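Local coordinates for citryl-spermidine/3,4-dihydroxybenzoyl-citryl-spermidine:spermidine ligase (Bacillus anthracis, PDB 3TO3), which catalyses the ATP-dependent condensation of spermidine with citryl-spermidine intermediates, amide-forming steps in the biosynthesis of the anthrax siderophore petrobactin, at residues H427-H432 against E558-Y563; I538-I543 against Y593-L598; D335-D340 against A421-I426. All blocks are in the same frame, centred on the assembly; numbering follows the deposited sequence. Where two conformers were deposited one is given.

Contact 1: H427-H432 against E558-Y563; sequences HLVVEH and ESIQLY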
loop_
_atom_site.group_PDB
_atom_site.type_symbol
_atom_site.label_atom_id
_atom_site.label_comp_id
_atom_site.label_asym_id
_atom_site.label_seq_id
_atom_site.Cartn_x
_atom_site.Cartn_y
_atom_site.Cartn_z
ATOM N N HIS B 427 21.007 20.862 -31.286
ATOM C CA HIS B 427 20.509 21.436 -32.518
ATOM C C HIS B 427 18.985 21.643 -32.512
ATOM O O HIS B 427 18.509 22.697 -32.915
ATOM C CB HIS B 427 20.910 20.589 -33.710
ATOM C CG HIS B 427 20.569 21.214 -35.018
ATOM N ND1 HIS B 427 21.412 22.096 -35.660
ATOM C CD2 HIS B 427 19.472 21.096 -35.803
ATOM C CE1 HIS B 427 20.847 22.498 -36.792
ATOM N NE2 HIS B 427 19.675 21.899 -36.905
ATOM N N LEU B 428 18.239 20.622 -32.078
ATOM C CA LEU B 428 16.788 20.693 -31.920
ATOM C C LEU B 428 16.387 21.868 -31.038
ATOM O O LEU B 428 15.436 22.590 -31.339
ATOM C CB LEU B 428 16.266 19.403 -31.278
ATOM C CG LEU B 428 15.932 18.274 -32.240
ATOM C CD1 LEU B 428 15.535 17.011 -31.509
ATOM C CD2 LEU B 428 14.804 18.737 -33.171
ATOM N N VAL B 429 17.101 22.049 -29.930
ATOM C CA VAL B 429 16.820 23.150 -29.024
ATOM C C VAL B 429 17.031 24.502 -29.705
ATOM O O VAL B 429 16.152 25.367 -29.679
ATOM C CB VAL B 429 17.695 23.079 -27.751
ATOM C CG1 VAL B 429 17.749 24.439 -27.051
ATOM C CG2 VAL B 429 17.174 21.989 -26.821
ATOM N N VAL B 430 18.185 24.677 -30.337
ATOM C CA VAL B 430 18.567 26.005 -30.858
ATOM C C VAL B 430 17.894 26.381 -32.181
ATOM O O VAL B 430 17.460 27.527 -32.405
ATOM C CB VAL B 430 20.089 26.099 -31.002
ATOM C CG1 VAL B 430 20.501 27.474 -31.503
ATOM C CG2 VAL B 430 20.802 25.714 -29.662
ATOM N N GLU B 431 17.821 25.423 -33.088
ATOM C CA GLU B 431 17.222 25.721 -34.382
ATOM C C GLU B 431 15.715 25.678 -34.257
ATOM O O GLU B 431 15.035 26.438 -34.909
ATOM C CB GLU B 431 17.698 24.737 -35.462
ATOM C CG GLU B 431 16.877 24.773 -36.752
ATOM C CD GLU B 431 17.599 25.470 -37.908
ATOM O OE1 GLU B 431 18.408 24.800 -38.603
ATOM O OE2 GLU B 431 17.354 26.679 -38.120
ATOM N N HIS B 432 15.199 24.700 -33.512
ATOM C CA HIS B 432 13.756 24.538 -33.392
ATOM C C HIS B 432 13.016 25.018 -32.136
ATOM O O HIS B 432 11.787 25.004 -32.121
ATOM C CB HIS B 432 13.407 23.086 -33.712
ATOM C CG HIS B 432 13.863 22.677 -35.071
ATOM N ND1 HIS B 432 13.225 23.098 -36.216
ATOM C CD2 HIS B 432 14.927 21.948 -35.477
ATOM C CE1 HIS B 432 13.865 22.630 -37.271
ATOM N NE2 HIS B 432 14.900 21.928 -36.851
ATOM N N GLU B 558 23.663 32.153 -28.712
ATOM C CA GLU B 558 24.139 32.977 -27.630
ATOM C C GLU B 558 23.077 33.173 -26.566
ATOM O O GLU B 558 23.372 33.036 -25.379
ATOM C CB GLU B 558 24.635 34.322 -28.144
ATOM C CG GLU B 558 26.139 34.362 -28.298
ATOM C CD GLU B 558 26.605 35.348 -29.364
ATOM O OE1 GLU B 558 25.894 36.363 -29.601
ATOM O OE2 GLU B 558 27.682 35.098 -29.970
ATOM N N SER B 559 21.847 33.472 -26.973
ATOM C CA SER B 559 20.799 33.821 -26.003
ATOM C C SER B 559 20.429 32.675 -25.046
ATOM O O SER B 559 19.906 32.888 -23.952
ATOM C CB SER B 559 19.549 34.336 -26.719
ATOM O OG SER B 559 18.813 33.260 -27.269
ATOM N N ILE B 560 20.712 31.459 -25.476
ATOM C CA ILE B 560 20.476 30.258 -24.691
ATOM C C ILE B 560 21.496 30.125 -23.528
ATOM O O ILE B 560 21.206 29.506 -22.504
ATOM C CB ILE B 560 20.530 29.035 -25.645
ATOM C CG1 ILE B 560 19.238 28.937 -26.425
ATOM C CG2 ILE B 560 20.796 27.712 -24.933
ATOM C CD1 ILE B 560 19.105 27.615 -27.097
ATOM N N GLN B 561 22.681 30.715 -23.682
ATOM C CA GLN B 561 23.669 30.761 -22.608
ATOM C C GLN B 561 24.119 29.391 -22.050
ATOM O O GLN B 561 24.060 29.159 -20.851
ATOM C CB GLN B 561 23.116 31.602 -21.464
ATOM C CG GLN B 561 22.836 33.032 -21.820
ATOM C CD GLN B 561 23.661 33.985 -20.981
ATOM O OE1 GLN B 561 23.153 34.605 -20.038
ATOM N NE2 GLN B 561 24.949 34.095 -21.306
ATOM N N LEU B 562 24.566 28.490 -22.912
ATOM C CA LEU B 562 25.048 27.205 -22.460
ATOM C C LEU B 562 26.382 27.320 -21.743
ATOM O O LEU B 562 26.818 26.371 -21.081
ATOM C CB LEU B 562 25.218 26.277 -23.651
ATOM C CG LEU B 562 23.925 26.001 -24.387
ATOM C CD1 LEU B 562 24.198 24.928 -25.407
ATOM C CD2 LEU B 562 22.883 25.548 -23.394
ATOM N N TYR B 563 27.060 28.447 -21.950
ATOM C CA TYR B 563 28.371 28.715 -21.336
ATOM C C TYR B 563 28.258 29.541 -20.058
ATOM O O TYR B 563 29.276 30.048 -19.555
ATOM C CB TYR B 563 29.341 29.383 -22.318
ATOM C CG TYR B 563 29.550 28.594 -23.591
ATOM C CD1 TYR B 563 29.367 27.222 -23.613
ATOM C CD2 TYR B 563 29.941 29.223 -24.765
ATOM C CE1 TYR B 563 29.559 26.486 -24.769
ATOM C CE2 TYR B 563 30.143 28.504 -25.926
ATOM C CZ TYR B 563 29.956 27.135 -25.923
ATOM O OH TYR B 563 30.149 26.416 -27.082
#

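Contact 2: I538-I543 against Y593-L598; sequences IVVEEI and YRARQL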
loop_
_atom_site.group_PDB
_atom_site.type_symbol
_atom_site.label_atom_id
_atom_site.label_comp_id
_atom_site.label_asym_id
_atom_site.label_seq_id
_atom_site.Cartn_x
_atom_site.Cartn_y
_atom_site.Cartn_z
ATOM N N ILE B 538 36.283 18.919 -24.849
ATOM C CA ILE B 538 35.905 18.281 -26.096
ATOM C C ILE B 538 34.471 18.589 -26.426
ATOM O O ILE B 538 34.119 18.804 -27.585
ATOM C CB ILE B 538 36.117 16.767 -26.059
ATOM C CG1 ILE B 538 37.610 16.466 -26.263
ATOM C CG2 ILE B 538 35.269 16.104 -27.133
ATOM C CD1 ILE B 538 37.985 15.044 -26.021
ATOM N N VAL B 539 33.643 18.605 -25.386
ATOM C CA VAL B 539 32.242 18.929 -25.550
ATOM C C VAL B 539 32.091 20.349 -26.097
ATOM O O VAL B 539 31.379 20.564 -27.085
ATOM C CB VAL B 539 31.449 18.721 -24.252
ATOM C CG1 VAL B 539 30.016 19.229 -24.421
ATOM C CG2 VAL B 539 31.434 17.238 -23.900
ATOM N N VAL B 540 32.782 21.307 -25.486
ATOM C CA VAL B 540 32.787 22.656 -26.042
ATOM C C VAL B 540 33.254 22.732 -27.526
ATOM O O VAL B 540 32.563 23.297 -28.371
ATOM C CB VAL B 540 33.570 23.616 -25.151
ATOM C CG1 VAL B 540 33.672 24.967 -25.790
ATOM C CG2 VAL B 540 32.880 23.720 -23.797
ATOM N N GLU B 541 34.401 22.145 -27.848
ATOM C CA GLU B 541 34.888 22.174 -29.219
ATOM C C GLU B 541 33.829 21.683 -30.210
ATOM O O GLU B 541 33.596 22.310 -31.267
ATOM C CB GLU B 541 36.148 21.322 -29.377
ATOM C CG GLU B 541 37.410 21.909 -28.803
ATOM C CD GLU B 541 38.566 20.901 -28.758
ATOM O OE1 GLU B 541 38.662 20.041 -29.651
ATOM O OE2 GLU B 541 39.384 20.964 -27.823
ATOM N N GLU B 542 33.204 20.554 -29.881
ATOM C CA GLU B 542 32.207 19.971 -30.762
ATOM C C GLU B 542 30.955 20.827 -30.952
ATOM O O GLU B 542 30.418 20.908 -32.061
ATOM C CB GLU B 542 31.838 18.567 -30.312
ATOM C CG GLU B 542 33.016 17.671 -30.385
ATOM C CD GLU B 542 33.568 17.556 -31.786
ATOM O OE1 GLU B 542 32.871 17.967 -32.745
ATOM O OE2 GLU B 542 34.703 17.045 -31.919
ATOM N N ILE B 543 30.494 21.453 -29.878
ATOM C CA ILE B 543 29.363 22.354 -29.963
ATOM C C ILE B 543 29.790 23.493 -30.880
ATOM O O ILE B 543 29.093 23.820 -31.831
ATOM C CB ILE B 543 28.938 22.883 -28.558
ATOM C CG1 ILE B 543 28.210 21.800 -27.757
ATOM C CG2 ILE B 543 28.053 24.121 -28.676
ATOM C CD1 ILE B 543 28.168 22.101 -26.178
ATOM N N TYR B 593 31.552 26.407 -18.881
ATOM C CA TYR B 593 32.068 27.767 -18.792
ATOM C C TYR B 593 33.586 27.848 -18.817
ATOM O O TYR B 593 34.150 28.596 -19.591
ATOM C CB TYR B 593 31.575 28.440 -17.535
ATOM C CG TYR B 593 32.232 29.761 -17.290
ATOM C CD1 TYR B 593 33.165 29.916 -16.280
ATOM C CD2 TYR B 593 31.925 30.865 -18.072
ATOM C CE1 TYR B 593 33.789 31.150 -16.059
ATOM C CE2 TYR B 593 32.530 32.095 -17.852
ATOM C CZ TYR B 593 33.457 32.233 -16.845
ATOM O OH TYR B 593 34.065 33.464 -16.621
ATOM N N ARG B 594 34.251 27.103 -17.946
ATOM C CA ARG B 594 35.699 27.192 -17.894
ATOM C C ARG B 594 36.295 26.561 -19.143
ATOM O O ARG B 594 37.262 27.053 -19.701
ATOM C CB ARG B 594 36.266 26.524 -16.640
ATOM C CG ARG B 594 37.761 26.818 -16.448
ATOM C CD ARG B 594 38.240 26.498 -15.036
ATOM N NE ARG B 594 39.658 26.809 -14.844
ATOM C CZ ARG B 594 40.647 25.929 -14.987
ATOM N NH1 ARG B 594 41.907 26.303 -14.784
ATOM N NH2 ARG B 594 40.373 24.672 -15.331
ATOM N N ALA B 595 35.694 25.469 -19.588
ATOM C CA ALA B 595 36.168 24.822 -20.780
ATOM C C ALA B 595 36.161 25.810 -21.973
ATOM O O ALA B 595 37.140 25.900 -22.725
ATOM C CB ALA B 595 35.324 23.595 -21.066
ATOM N N ARG B 596 35.075 26.569 -22.127
ATOM C CA ARG B 596 35.023 27.586 -23.175
ATOM C C ARG B 596 36.088 28.682 -22.991
ATOM O O ARG B 596 36.738 29.077 -23.941
ATOM C CB ARG B 596 33.631 28.197 -23.280
ATOM C CG ARG B 596 33.565 29.405 -24.193
ATOM C CD ARG B 596 33.601 29.036 -25.652
ATOM N NE ARG B 596 33.392 30.221 -26.478
ATOM C CZ ARG B 596 33.866 30.373 -27.707
ATOM N NH1 ARG B 596 34.581 29.413 -28.267
ATOM N NH2 ARG B 596 33.631 31.493 -28.369
ATOM N N GLN B 597 36.273 29.151 -21.766
ATOM C CA GLN B 597 37.353 30.076 -21.463
ATOM C C GLN B 597 38.671 29.571 -22.023
ATOM O O GLN B 597 39.444 30.338 -22.610
ATOM C CB GLN B 597 37.501 30.215 -19.957
ATOM C CG GLN B 597 36.274 30.740 -19.270
ATOM C CD GLN B 597 36.119 32.220 -19.470
ATOM O OE1 GLN B 597 35.831 32.688 -20.576
ATOM N NE2 GLN B 597 36.325 32.980 -18.397
ATOM N N LEU B 598 38.935 28.283 -21.829
ATOM C CA LEU B 598 40.196 27.706 -22.272
ATOM C C LEU B 598 40.233 27.471 -23.787
ATOM O O LEU B 598 41.216 27.817 -24.440
ATOM C CB LEU B 598 40.502 26.435 -21.491
ATOM C CG LEU B 598 40.681 26.715 -20.001
ATOM C CD1 LEU B 598 40.453 25.458 -19.161
ATOM C CD2 LEU B 598 42.062 27.314 -19.739
#

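Contact 3: D335-D340 against A421-I426; sequences DSYLRD and AIIPVI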
loop_
_atom_site.group_PDB
_atom_site.type_symbol
_atom_site.label_atom_id
_atom_site.label_comp_id
_atom_site.label_asym_id
_atom_site.label_seq_id
_atom_site.Cartn_x
_atom_site.Cartn_y
_atom_site.Cartn_z
ATOM N N ASP B 335 14.164 19.194 -41.936
ATOM C CA ASP B 335 15.475 19.765 -41.559
ATOM C C ASP B 335 16.614 18.903 -42.110
ATOM O O ASP B 335 16.769 17.753 -41.711
ATOM C CB ASP B 335 15.584 19.884 -40.031
ATOM C CG ASP B 335 16.925 20.449 -39.566
ATOM O OD1 ASP B 335 17.975 20.053 -40.100
ATOM O OD2 ASP B 335 16.943 21.279 -38.637
ATOM N N SER B 336 17.415 19.468 -43.016
ATOM C CA SER B 336 18.416 18.683 -43.730
ATOM C C SER B 336 19.413 18.066 -42.759
ATOM O O SER B 336 19.692 16.872 -42.841
ATOM C CB SER B 336 19.142 19.511 -44.791
ATOM O OG SER B 336 19.839 20.595 -44.206
ATOM N N TYR B 337 19.944 18.876 -41.845
ATOM C CA TYR B 337 20.898 18.362 -40.867
ATOM C C TYR B 337 20.355 17.169 -40.077
ATOM O O TYR B 337 20.994 16.153 -39.992
ATOM C CB TYR B 337 21.363 19.416 -39.885
ATOM C CG TYR B 337 22.171 18.806 -38.755
ATOM C CD1 TYR B 337 23.486 18.388 -38.944
ATOM C CD2 TYR B 337 21.627 18.661 -37.495
ATOM C CE1 TYR B 337 24.221 17.834 -37.897
ATOM C CE2 TYR B 337 22.346 18.104 -36.464
ATOM C CZ TYR B 337 23.633 17.691 -36.650
ATOM O OH TYR B 337 24.315 17.143 -35.572
ATOM N N LEU B 338 19.171 17.298 -39.511
ATOM C CA LEU B 338 18.586 16.218 -38.742
ATOM C C LEU B 338 18.197 15.037 -39.626
ATOM O O LEU B 338 18.371 13.902 -39.237
ATOM C CB LEU B 338 17.356 16.701 -37.939
ATOM C CG LEU B 338 17.545 17.763 -36.846
ATOM C CD1 LEU B 338 16.220 18.098 -36.147
ATOM C CD2 LEU B 338 18.604 17.351 -35.797
ATOM N N ARG B 339 17.633 15.297 -40.794
ATOM C CA ARG B 339 17.121 14.220 -41.635
ATOM C C ARG B 339 18.275 13.481 -42.345
ATOM O O ARG B 339 18.337 12.243 -42.329
ATOM C CB ARG B 339 16.120 14.791 -42.643
ATOM C CG ARG B 339 15.480 13.791 -43.616
ATOM C CD ARG B 339 14.783 14.520 -44.781
ATOM N NE ARG B 339 15.742 15.242 -45.630
ATOM C CZ ARG B 339 15.714 16.556 -45.880
ATOM N NH1 ARG B 339 14.765 17.327 -45.362
ATOM N NH2 ARG B 339 16.644 17.109 -46.657
ATOM N N ASP B 340 19.204 14.250 -42.910
ATOM C CA ASP B 340 20.293 13.751 -43.777
ATOM C C ASP B 340 21.654 13.497 -43.127
ATOM O O ASP B 340 22.207 12.426 -43.294
ATOM C CB ASP B 340 20.452 14.572 -45.074
ATOM C CG ASP B 340 19.193 14.577 -45.922
ATOM O OD1 ASP B 340 18.422 13.590 -45.886
ATOM O OD2 ASP B 340 18.966 15.589 -46.615
ATOM N N ALA B 421 25.349 12.164 -31.199
ATOM C CA ALA B 421 24.365 11.949 -30.145
ATOM C C ALA B 421 23.949 13.235 -29.492
ATOM O O ALA B 421 22.762 13.484 -29.301
ATOM C CB ALA B 421 24.841 10.968 -29.099
ATOM N N ILE B 422 24.922 13.944 -28.950
ATOM C CA ILE B 422 24.634 15.131 -28.169
ATOM C C ILE B 422 24.293 16.344 -29.051
ATOM O O ILE B 422 23.391 17.131 -28.745
ATOM C CB ILE B 422 25.800 15.449 -27.197
ATOM C CG1 ILE B 422 25.697 14.568 -25.957
ATOM C CG2 ILE B 422 25.797 16.931 -26.779
ATOM C CD1 ILE B 422 26.223 13.172 -26.132
ATOM N N ILE B 423 25.021 16.497 -30.144
ATOM C CA ILE B 423 24.812 17.646 -31.012
ATOM C C ILE B 423 23.372 17.778 -31.558
ATOM O O ILE B 423 22.827 18.875 -31.567
ATOM C CB ILE B 423 25.870 17.689 -32.127
ATOM C CG1 ILE B 423 27.265 17.780 -31.497
ATOM C CG2 ILE B 423 25.613 18.851 -33.127
ATOM C CD1 ILE B 423 27.448 18.970 -30.588
ATOM N N PRO B 424 22.754 16.667 -32.007
ATOM C CA PRO B 424 21.425 16.813 -32.612
ATOM C C PRO B 424 20.376 17.207 -31.588
ATOM O O PRO B 424 19.446 17.911 -31.936
ATOM C CB PRO B 424 21.121 15.423 -33.177
ATOM C CG PRO B 424 22.463 14.756 -33.282
ATOM C CD PRO B 424 23.242 15.281 -32.109
ATOM N N VAL B 425 20.513 16.755 -30.350
ATOM C CA VAL B 425 19.609 17.210 -29.318
ATOM C C VAL B 425 19.734 18.719 -29.139
ATOM O O VAL B 425 18.727 19.417 -29.062
ATOM C CB VAL B 425 19.878 16.525 -27.957
ATOM C CG1 VAL B 425 18.921 17.063 -26.926
ATOM C CG2 VAL B 425 19.755 14.996 -28.064
ATOM N N ILE B 426 20.968 19.225 -29.085
ATOM C CA ILE B 426 21.199 20.661 -28.877
ATOM C C ILE B 426 20.741 21.438 -30.111
ATOM O O ILE B 426 20.149 22.525 -30.008
ATOM C CB ILE B 426 22.698 20.955 -28.550
ATOM C CG1 ILE B 426 23.069 20.288 -27.229
ATOM C CG2 ILE B 426 22.969 22.438 -28.448
ATOM C CD1 ILE B 426 24.543 20.391 -26.857
#

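Contact 1: H427-H432 against E558-Y563
I560 meets V429 and V430 through a single methyl group. Followed outward, its side chain begins at CB, which touches neither valine. There it forks: CG2 points down its own chain toward L562 and lies 3.4 Å from L562 CD2, while CG1 leads toward helix 410-432 without yet touching it. CG1 stands anti to the carbonyl carbon (chi1 -78°) and the chain runs on extended (chi2 -166°), which carries the terminal CD1 into the groove between the two valines. CD1 lies 3.5 Å from V429 CG1 and 3.6 Å from V430 CG2, touching one branch of each at an oblique angle. The nearest backbones, V430 and I560, stay 7.7 Å apart between their CA atoms. Q561 is the first residue to leave helical backbone angles, with a positive phi of 58°, and the chain then turns so that L562 packs on V508 of helix 502-528, a helix that V429 also touches. Between the two segments the contact is apolar and no hydrogen bond forms, so it probably rests on burial of methyl groups, while the directional bond between the same two helices is the neighbouring one from R556 NH1 to V430 O.

Contact 2: I538-I543 against Y593-L598
V540 projects from helix 532-547 and sets its two methyls against A595 CB and against the backbone and CD of R596 on helix 591-600. This is the tight part: the CA atoms of V540 and R596 are only 6.1 Å apart, a spacing consistent with the small A595 side chain on the facing surface. With V540 CG1 anti to its own N (chi1 175°), the fork spreads along the opposing helix. CG2 meets A595 CB at 3.7 Å and approaches R596 N at 4.0 Å. CG1 rests 3.9 Å from R596 CA. The arginine chain passes the valine at about a right angle, and its bend at chi2 (76°) brings R596 CD back to 4.1 Å from V540 CG1. Beyond CD the character changes. The guanidinium of partly exposed R596 takes no part in the valine contact; its NH1 bonds to N599 OD1 and has a long, weak ion pair with E544. On the side of helix 591-600 turned away from V540, exposed R594 has L598 CD1 3.9 Å above one face of its guanidinium. On the other helix E541 and buried E542 form salt bridges to R415 of helix 410-432. The chemistry therefore divides: aliphatic groups bring the C-terminal helix close, while the polar ends find partners elsewhere (R596 on N599, E541 and E542 on R415) and contribute no bond across the seam.

Contact 3: D335-D340 against A421-I426
The Y337 ring reaches P424 with its edge: P424 CA lies near the ring plane, 4.2 Å from Y337 CE2. The rings of H427 and H546 also meet this tyrosine, both inclined to it. The motif is an N-capped helix, 336-340, crossing helix segment 421-426 at -140°, the axes 10.9 Å apart. This pairs the IucA/IucC family region with the FhuF-like region. A second flat group, the guanidinium of R339, has D335 O 4.1 Å above one face, offset toward the rim, and binds D340 side-on through NE and NH2 as a salt bridge. Y337 has CG anti to its backbone N (chi1 171°), which sends the ring across the gap until OH lies 3.3 Å from I423 CG2 and 3.8 Å from P424 CG. L338 adds an aliphatic touch from the next position, CD2 standing 4.1 Å from P424 CB. The proline lacks an N-H to bond the turn before, and its helix is kinked there. All four touching residues are buried, and no hydrogen bond joins the two segments. At the start of the shorter helix, D335 supplies the N-cap: L338 N donates to D335 OD1 at 3.1 Å, meeting the oxygen from 55° above the carboxylate plane.

Contacts 1 and 3 share helix 410-432, their centres 13 Å apart, and a polar junction joins them: D335 OD2 probably accepts from H432 NE2 at 2.8 Å and from H427 NE2 at 3.3 Å, so the capping carboxylate also ties the two family regions together. Contact 2 lies 15 Å from contact 1, centre to centre. Between them Y563 bridges, its CE2 3.5 Å from R596 CD and its OH 3.5 Å from I543 CG2. Contacts 2 and 3, 20 Å apart, meet through I543 CG1 and I426 CD1 at 4.0 Å. All three lie on one side of the chain's centre, away from the ATP and magnesium sites, and join helices of the chain.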